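Local coordinates for probable oxidoreductase (Pseudomonas aeruginosa, PDB 4B7C), which is probably an NADP-dependent oxidoreductase of the medium-chain dehydrogenase/reductase family, pairing a GroES-like domain with a Rossmann-type nucleotide-binding domain, at residues L313-F316 with P317-L321; K115-P118 with S119-P122; Q146-N149 with G150-V153. All blocks are in the same frame, centred on the assembly; numbering follows the deposited sequence.

Contact 1 of 3, residues L313-F316 with P317-L321; sequences LETF and PETLL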
loop_
_atom_site.group_PDB
_atom_site.type_symbol
_atom_site.label_atom_id
_atom_site.label_comp_id
_atom_site.label_asym_id
_atom_site.label_seq_id
_atom_site.Cartn_x
_atom_site.Cartn_y
_atom_site.Cartn_z
ATOM N N LEU B 313 10.229 -29.303 25.831
ATOM C CA LEU B 313 9.303 -29.483 24.719
ATOM C C LEU B 313 7.854 -29.588 25.205
ATOM O O LEU B 313 6.939 -29.005 24.615
ATOM C CB LEU B 313 9.658 -30.744 23.933
ATOM C CG LEU B 313 8.704 -31.090 22.793
ATOM C CD1 LEU B 313 8.831 -30.037 21.694
ATOM C CD2 LEU B 313 8.976 -32.471 22.244
ATOM N N GLU B 314 7.678 -30.321 26.300
ATOM C CA GLU B 314 6.361 -30.593 26.889
ATOM C C GLU B 314 5.602 -29.311 27.300
ATOM O O GLU B 314 4.384 -29.319 27.371
ATOM C CB GLU B 314 6.473 -31.607 28.067
ATOM C CG GLU B 314 7.184 -31.097 29.330
ATOM C CD GLU B 314 8.708 -31.115 29.242
ATOM O OE1 GLU B 314 9.271 -31.515 28.193
ATOM O OE2 GLU B 314 9.356 -30.714 30.239
ATOM N N THR B 315 6.327 -28.226 27.566
ATOM C CA THR B 315 5.717 -26.947 27.955
ATOM C C THR B 315 5.185 -26.114 26.777
ATOM O O THR B 315 4.619 -25.038 26.984
ATOM C CB THR B 315 6.697 -26.045 28.732
ATOM O OG1 THR B 315 7.693 -25.518 27.841
ATOM C CG2 THR B 315 7.355 -26.819 29.891
ATOM N N PHE B 316 5.334 -26.634 25.563
ATOM C CA PHE B 316 5.009 -25.882 24.337
ATOM C C PHE B 316 3.652 -25.119 24.337
ATOM O O PHE B 316 3.634 -23.904 24.121
ATOM C CB PHE B 316 5.115 -26.791 23.100
ATOM C CG PHE B 316 4.564 -26.167 21.850
ATOM C CD1 PHE B 316 5.218 -25.119 21.247
ATOM C CD2 PHE B 316 3.345 -26.582 21.329
ATOM C CE1 PHE B 316 4.687 -24.509 20.128
ATOM C CE2 PHE B 316 2.798 -25.980 20.203
ATOM C CZ PHE B 316 3.479 -24.934 19.597
ATOM N N PRO B 317 2.525 -25.819 24.569
ATOM C CA PRO B 317 1.215 -25.123 24.557
ATOM C C PRO B 317 1.133 -23.933 25.488
ATOM O O PRO B 317 0.550 -22.921 25.111
ATOM C CB PRO B 317 0.222 -26.208 25.013
ATOM C CG PRO B 317 0.893 -27.487 24.679
ATOM C CD PRO B 317 2.361 -27.237 24.921
ATOM N N GLU B 318 1.658 -24.068 26.708
ATOM C CA GLU B 318 1.600 -22.966 27.677
ATOM C C GLU B 318 2.554 -21.878 27.260
ATOM O O GLU B 318 2.200 -20.704 27.309
ATOM C CB GLU B 318 1.918 -23.384 29.123
ATOM C CG GLU B 318 3.209 -24.103 29.417
ATOM C CD GLU B 318 3.043 -25.607 29.526
ATOM O OE1 GLU B 318 2.541 -26.157 28.535
ATOM O OE2 GLU B 318 3.408 -26.247 30.565
ATOM N N THR B 319 3.774 -22.284 26.903
ATOM C CA THR B 319 4.824 -21.337 26.539
ATOM C C THR B 319 4.408 -20.508 25.341
ATOM O O THR B 319 4.678 -19.318 25.287
ATOM C CB THR B 319 6.163 -22.048 26.252
ATOM O OG1 THR B 319 6.548 -22.851 27.382
ATOM C CG2 THR B 319 7.241 -21.018 25.949
ATOM N N LEU B 320 3.708 -21.138 24.409
ATOM C CA LEU B 320 3.151 -20.432 23.249
ATOM C C LEU B 320 2.223 -19.258 23.614
ATOM O O LEU B 320 2.244 -18.224 22.947
ATOM C CB LEU B 320 2.402 -21.411 22.333
ATOM C CG LEU B 320 1.980 -20.833 20.964
ATOM C CD1 LEU B 320 3.158 -20.242 20.198
ATOM C CD2 LEU B 320 1.256 -21.837 20.081
ATOM N N LEU B 321 1.409 -19.435 24.657
ATOM C CA LEU B 321 0.490 -18.382 25.135
ATOM C C LEU B 321 1.214 -17.154 25.644
ATOM O O LEU B 321 0.720 -16.035 25.487
ATOM C CB LEU B 321 -0.426 -18.901 26.239
ATOM C CG LEU B 321 -1.415 -19.948 25.712
ATOM C CD1 LEU B 321 -2.460 -20.325 26.745
ATOM C CD2 LEU B 321 -2.094 -19.495 24.425
#
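Thr319 reaches back one helical turn to Thr315. From its CB, which lies 3.4 Å from Thr315 O, the hydroxyl stands beside its own backbone N, with CG2 anti to that N (chi1 -56°). Thr319 OG1 therefore curls back and gives a hydrogen bond of 2.9 Å to Thr315 O, from well above the carbonyl plane, while the residue also lies against Leu50 and Leu332 of strand 331-335. The same oxygen accepts the helical bond from Thr319 N, also at 2.9 Å. Thr315 OG1 is hydrogen-bonded to Gly312 O. Glu318 CG stands between its own N and carbonyl carbon (chi1 54°) and the carboxylate folds back over Thr315, bringing Glu318 OE1 to 2.8 Å from Thr315 O, two acceptors that form no hydrogen bond; this OE1 is salt-bridged to Arg23. One residue beyond Thr319, Leu320 N donates a hydrogen bond to Phe316 O at 2.8 Å, and the side chains run side by side, Phe316 CZ lying 3.8 Å from Leu320 CD2. That pair faces Met54 of helix 53-58, and Phe316 meets Phe26 edge-to-face. Two donors thus hold Thr315 O, and Arg23 probably offsets the charge that Glu318 brings close to it.

Contact 2 of 3, residues K115-P118 with S119-P122; sequences KVDP and SRAP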
loop_
_atom_site.group_PDB
_atom_site.type_symbol
_atom_site.label_atom_id
_atom_site.label_comp_id
_atom_site.label_asym_id
_atom_site.label_seq_id
_atom_site.Cartn_x
_atom_site.Cartn_y
_atom_site.Cartn_z
ATOM N N LYS B 115 23.014 -24.305 7.082
ATOM C CA LYS B 115 23.959 -24.608 8.152
ATOM C C LYS B 115 24.266 -23.372 8.971
ATOM O O LYS B 115 24.342 -22.298 8.420
ATOM C CB LYS B 115 25.268 -25.166 7.585
ATOM C CG LYS B 115 25.094 -26.441 6.769
ATOM C CD LYS B 115 26.428 -27.097 6.437
ATOM C CE LYS B 115 26.296 -28.027 5.227
ATOM N NZ LYS B 115 27.379 -29.018 4.999
ATOM N N VAL B 116 24.437 -23.545 10.276
ATOM C CA VAL B 116 24.848 -22.452 11.196
ATOM C C VAL B 116 26.088 -22.861 12.004
ATOM O O VAL B 116 26.298 -24.050 12.251
ATOM C CB VAL B 116 23.710 -22.014 12.161
ATOM C CG1 VAL B 116 22.550 -21.375 11.380
ATOM C CG2 VAL B 116 23.200 -23.178 12.990
ATOM N N ASP B 117 26.915 -21.875 12.365
ATOM C CA ASP B 117 28.208 -22.108 13.045
ATOM C C ASP B 117 28.106 -21.800 14.543
ATOM O O ASP B 117 28.121 -20.641 14.930
ATOM C CB ASP B 117 29.300 -21.236 12.393
ATOM C CG ASP B 117 30.722 -21.554 12.902
ATOM O OD1 ASP B 117 30.889 -22.325 13.868
ATOM O OD2 ASP B 117 31.681 -21.012 12.315
ATOM N N PRO B 118 28.017 -22.836 15.382
ATOM C CA PRO B 118 27.881 -22.634 16.821
ATOM C C PRO B 118 29.101 -22.033 17.524
ATOM O O PRO B 118 28.991 -21.624 18.662
ATOM C CB PRO B 118 27.586 -24.032 17.367
ATOM C CG PRO B 118 27.815 -24.979 16.260
ATOM C CD PRO B 118 28.195 -24.255 15.020
ATOM N N SER B 119 30.238 -21.956 16.851
ATOM C CA SER B 119 31.421 -21.307 17.434
ATOM C C SER B 119 31.340 -19.782 17.357
ATOM O O SER B 119 32.072 -19.077 18.049
ATOM C CB SER B 119 32.694 -21.787 16.732
ATOM O OG SER B 119 32.911 -21.140 15.491
ATOM N N ARG B 120 30.469 -19.277 16.490
ATOM C CA ARG B 120 30.388 -17.831 16.207
ATOM C C ARG B 120 29.308 -17.102 16.989
ATOM O O ARG B 120 29.319 -15.875 17.096
ATOM C CB ARG B 120 30.199 -17.599 14.702
ATOM C CG ARG B 120 31.464 -17.915 13.878
ATOM C CD ARG B 120 31.760 -16.908 12.766
ATOM N NE ARG B 120 32.341 -17.490 11.562
ATOM C CZ ARG B 120 33.604 -17.306 11.169
ATOM N NH1 ARG B 120 34.450 -16.556 11.881
ATOM N NH2 ARG B 120 34.031 -17.877 10.047
ATOM N N ALA B 121 28.378 -17.858 17.543
ATOM C CA ALA B 121 27.301 -17.265 18.294
ATOM C C ALA B 121 26.613 -18.370 19.029
ATOM O O ALA B 121 26.646 -19.501 18.580
ATOM C CB ALA B 121 26.314 -16.570 17.359
ATOM N N PRO B 122 25.968 -18.046 20.146
ATOM C CA PRO B 122 25.178 -19.070 20.803
ATOM C C PRO B 122 24.053 -19.603 19.896
ATOM O O PRO B 122 23.485 -18.847 19.105
ATOM C CB PRO B 122 24.586 -18.357 22.008
ATOM C CG PRO B 122 25.176 -17.000 22.057
ATOM C CD PRO B 122 25.838 -16.716 20.761
#
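Asp117 OD1 takes two hydrogen bonds from Ser119, one from the backbone and one from the hydroxyl. Ser119 N lies 3.1 Å from Asp117 OD1 and Ser119 OG 2.9 Å from it, both approaching from the same face of the carboxylate and well above its plane. Asp117 CG is anti to its backbone N (chi1 -172°), a torsion that swings the carboxylate forward along the chain to meet Ser119, whose hydroxyl sits between its own N and carbonyl carbon. The backbone closes one residue farther on: Arg120 N donates to Asp117 O at 3.1 Å, and this carbonyl also receives the hydroxyl of Tyr126. The other carboxylate oxygen is near Arg120 in a long salt bridge, Asp117 OD2 to Arg120 NE at 3.7 Å. Asp117 OD2 lies well out of the guanidinium plane and no N-H points at it, so only the charges attract; the two planes are 72° apart. Closer than NE is the aliphatic Arg120 CG, 3.5 Å from Asp117 OD2. Farther out, Pro118 rests on Tyr95 of strand 95-97, and Arg120 touches Tyr126. The bond from Asp117 OD1 to the main-chain N two residues ahead defines an Asx turn, reinforced by the serine hydroxyl; here it turns the chain at the surface as strand 114-116 of the GroES-like domain gives way to the loop leading to helix 132-145.

Contact 3 of 3, residues Q146-N149 with G150-V153; sequences QPKN and GETV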
loop_
_atom_site.group_PDB
_atom_site.type_symbol
_atom_site.label_atom_id
_atom_site.label_comp_id
_atom_site.label_asym_id
_atom_site.label_seq_id
_atom_site.Cartn_x
_atom_site.Cartn_y
_atom_site.Cartn_z
ATOM N N GLN B 146 13.885 1.138 2.947
ATOM C CA GLN B 146 14.962 1.971 2.406
ATOM C C GLN B 146 15.176 3.268 3.205
ATOM O O GLN B 146 15.106 4.369 2.662
ATOM C CB GLN B 146 14.704 2.288 0.931
ATOM C CG GLN B 146 14.591 1.045 0.063
ATOM C CD GLN B 146 14.376 1.363 -1.398
ATOM O OE1 GLN B 146 13.254 1.288 -1.908
ATOM N NE2 GLN B 146 15.442 1.716 -2.076
ATOM N N PRO B 147 15.461 3.136 4.503
ATOM C CA PRO B 147 15.648 4.340 5.302
ATOM C C PRO B 147 16.911 5.080 4.911
ATOM O O PRO B 147 17.884 4.469 4.488
ATOM C CB PRO B 147 15.766 3.792 6.726
ATOM C CG PRO B 147 16.410 2.465 6.536
ATOM C CD PRO B 147 15.831 1.925 5.251
ATOM N N LYS B 148 16.870 6.397 5.050
ATOM C CA LYS B 148 18.011 7.251 4.759
ATOM C C LYS B 148 18.406 8.048 5.996
ATOM O O LYS B 148 17.587 8.290 6.886
ATOM C CB LYS B 148 17.692 8.220 3.617
ATOM C CG LYS B 148 17.292 7.551 2.314
ATOM C CD LYS B 148 18.450 6.791 1.686
ATOM C CE LYS B 148 18.087 6.335 0.285
ATOM N NZ LYS B 148 18.743 5.051 -0.106
ATOM N N ASN B 149 19.662 8.475 6.024
ATOM C CA ASN B 149 20.190 9.303 7.118
ATOM C C ASN B 149 19.261 10.480 7.408
ATOM O O ASN B 149 18.822 11.177 6.498
ATOM C CB ASN B 149 21.586 9.818 6.766
ATOM C CG ASN B 149 22.280 10.519 7.918
ATOM O OD1 ASN B 149 22.535 9.926 8.968
ATOM N ND2 ASN B 149 22.633 11.776 7.704
ATOM N N GLY B 150 18.927 10.664 8.678
ATOM C CA GLY B 150 18.103 11.793 9.112
ATOM C C GLY B 150 16.604 11.574 9.024
ATOM O O GLY B 150 15.821 12.383 9.527
ATOM N N GLU B 151 16.187 10.481 8.393
ATOM C CA GLU B 151 14.756 10.169 8.303
ATOM C C GLU B 151 14.228 9.668 9.632
ATOM O O GLU B 151 14.977 9.157 10.465
ATOM C CB GLU B 151 14.467 9.130 7.210
ATOM C CG GLU B 151 14.584 9.678 5.792
ATOM C CD GLU B 151 14.104 8.697 4.725
ATOM O OE1 GLU B 151 14.254 7.469 4.898
ATOM O OE2 GLU B 151 13.576 9.160 3.700
ATOM N N THR B 152 12.927 9.822 9.823
ATOM C CA THR B 152 12.255 9.335 11.021
ATOM C C THR B 152 11.617 7.979 10.748
ATOM O O THR B 152 10.765 7.831 9.862
ATOM C CB THR B 152 11.203 10.341 11.537
ATOM O OG1 THR B 152 11.873 11.543 11.942
ATOM C CG2 THR B 152 10.452 9.791 12.723
ATOM N N VAL B 153 12.062 6.991 11.515
ATOM C CA VAL B 153 11.588 5.627 11.416
ATOM C C VAL B 153 10.789 5.274 12.646
ATOM O O VAL B 153 11.277 5.377 13.776
ATOM C CB VAL B 153 12.759 4.636 11.271
ATOM C CG1 VAL B 153 12.237 3.210 11.194
ATOM C CG2 VAL B 153 13.566 4.979 10.037
#
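Glu151 OE1 reaches back across the turn to the backbone of Lys148, accepting Lys148 N at 2.8 Å. The bond is somewhat bent (147°), and the donor stands well above the carboxylate plane. In return Glu151 N gives its hydrogen to Lys148 O at 3.0 Å, closing a type II beta turn. Lys148 thus has both its backbone N and its carbonyl O matched by one residue, one through the side chain and one through the main chain. Glu151 CG is anti to its own carbonyl carbon (chi1 -73°), and the chain is extended from there, carrying the carboxylate alongside Lys148. The same carboxylate oxygen is salt-bridged to Arg243, and Arg243 NH2 also donates to Gln146 O, so one guanidinium group binds Glu151, the last residue of the turn, and Gln146, two residues before the turn begins. Gly150 holds the third position with positive phi (86°), where a CB would be jammed against Asn149 O. Backbone bonds pair Gly150 with Gly174, and Glu151 and Val153 with Arg176, while Thr152 N donates to Asp220 OD2, so the turn feeds directly into the parallel sheet. The apolar contact is slight: Pro147 CB meets Val153 CG2 at 4.1 Å. With a backbone N-H and an arginine converging on Glu151 OE1, the negative charge of this carboxylate is probably well stabilised, and the turn is tied by it to strand 242-246.

In the fold
From the N terminus the chain first meets contact 2, where it turns off strand 114-116 of the mixed sheet into the loop before helix 132-145. That helix then leads to contact 3, which joins its end to strand 152-155, an inner strand of the parallel Rossmann-type sheet. Contact 1 comes only after the chain has completed that sheet and returned through strand 307-311; it sets the start of helix 316-321 against helix 53-58 and strand 331-335. The three are in series, neither nested nor crossed. Contacts 1 and 3 lie on opposite sides of the chain's centre, their own centres about 39 Å apart.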